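Side-chain contact in alanine racemase (Acinetobacter baumannii, PDB 4QHR), which belongs to the alanine racemase family, pairing an N-terminal TIM-barrel domain with a C-terminal domain rich in beta strands: residues D222-V225 against H226-D229. Numbering follows the deposited sequence.
Sequences DKTV and HDLD
Thr224 and Asp227 hold each other by a reciprocal pair of bonds, the capping box that starts the one-turn helix 225-228. The threonine hydroxyl lies between its own backbone N and carbonyl carbon (chi1 72°), which turns OG1 into the first turn, where it accepts from Asp227 N at 3.0 Å. In return the Asp227 carboxylate reaches back over the start of the helix, and its OD2 takes the N-H of Thr224, also at 3.0 Å and nearly straight (166°), from 39° above the carboxylate plane. Threonine suits the N-cap because its short side chain brings a hydroxyl to the first-turn N-H; aspartate suits the position three on because its carboxylate can fold back to the N-cap N-H. Lys223 runs past the acid at roughly a right angle, but its NZ stays 5.5 Å from Asp227 OD2, so any attraction is long-range, not a salt bridge. On another side of the turn, Leu228 rests CD2 against Lys223 CB at 4.0 Å and is buried against Ser218, Pro219 and Phe220. Only weak bonds join Leu228 N to the carbonyls of Thr224 and Val225. The turn therefore probably depends much on its side-chain cap, where N-H groups at the helix start would favour a negative carboxylate.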
# COMPACT_ATOMS: atom_id res chain seq x y z
N ASP A 222 4.86 -17.00 -16.37
CA ASP A 222 5.32 -18.37 -16.48
C ASP A 222 6.85 -18.53 -16.31
O ASP A 222 7.40 -19.58 -16.64
CB ASP A 222 4.84 -18.96 -17.82
CG ASP A 222 5.44 -18.26 -19.03
OD1 ASP A 222 6.05 -17.17 -18.90
OD2 ASP A 222 5.32 -18.79 -20.15
N LYS A 223 7.53 -17.50 -15.81
CA LYS A 223 8.95 -17.62 -15.54
C LYS A 223 9.27 -17.08 -14.19
O LYS A 223 8.81 -15.99 -13.84
CB LYS A 223 9.79 -16.85 -16.56
CG LYS A 223 9.59 -17.31 -17.99
CD LYS A 223 10.24 -18.67 -18.24
CE LYS A 223 9.88 -19.14 -19.65
NZ LYS A 223 10.82 -20.22 -20.05
N THR A 224 10.09 -17.82 -13.44
CA THR A 224 10.60 -17.35 -12.17
C THR A 224 11.86 -16.54 -12.39
O THR A 224 12.51 -16.63 -13.45
CB THR A 224 10.99 -18.50 -11.22
OG1 THR A 224 12.17 -19.12 -11.71
CG2 THR A 224 9.86 -19.53 -11.06
N VAL A 225 12.23 -15.75 -11.38
CA VAL A 225 13.48 -14.99 -11.46
C VAL A 225 14.68 -15.91 -11.55
O VAL A 225 15.72 -15.54 -12.12
CB VAL A 225 13.64 -13.98 -10.32
CG1 VAL A 225 12.65 -12.88 -10.52
CG2 VAL A 225 13.43 -14.60 -8.95
N HIS A 226 14.55 -17.11 -10.99
CA HIS A 226 15.61 -18.09 -11.16
C HIS A 226 15.77 -18.52 -12.61
O HIS A 226 16.88 -18.67 -13.06
CB HIS A 226 15.33 -19.34 -10.37
CG HIS A 226 15.19 -19.08 -8.92
ND1 HIS A 226 16.13 -18.36 -8.21
CD2 HIS A 226 14.23 -19.43 -8.04
CE1 HIS A 226 15.76 -18.29 -6.95
NE2 HIS A 226 14.61 -18.94 -6.82
N ASP A 227 14.66 -18.71 -13.30
CA ASP A 227 14.69 -19.02 -14.75
C ASP A 227 15.32 -17.91 -15.55
O ASP A 227 15.93 -18.16 -16.61
CB ASP A 227 13.30 -19.27 -15.35
CG ASP A 227 12.55 -20.42 -14.70
OD1 ASP A 227 13.22 -21.43 -14.32
OD2 ASP A 227 11.30 -20.30 -14.55
N LEU A 228 15.17 -16.69 -15.06
CA LEU A 228 15.62 -15.53 -15.77
C LEU A 228 16.98 -15.06 -15.37
O LEU A 228 17.46 -14.12 -16.00
CB LEU A 228 14.63 -14.37 -15.56
CG LEU A 228 13.20 -14.62 -16.03
CD1 LEU A 228 12.34 -13.43 -15.58
CD2 LEU A 228 13.11 -14.81 -17.53
N ASP A 229 17.57 -15.71 -14.37
CA ASP A 229 18.82 -15.32 -13.73
C ASP A 229 18.77 -13.85 -13.23
O ASP A 229 19.62 -13.02 -13.58
CB ASP A 229 20.08 -15.59 -14.60
CG ASP A 229 21.41 -15.31 -13.85
OD1 ASP A 229 21.53 -15.35 -12.59
OD2 ASP A 229 22.37 -15.03 -14.56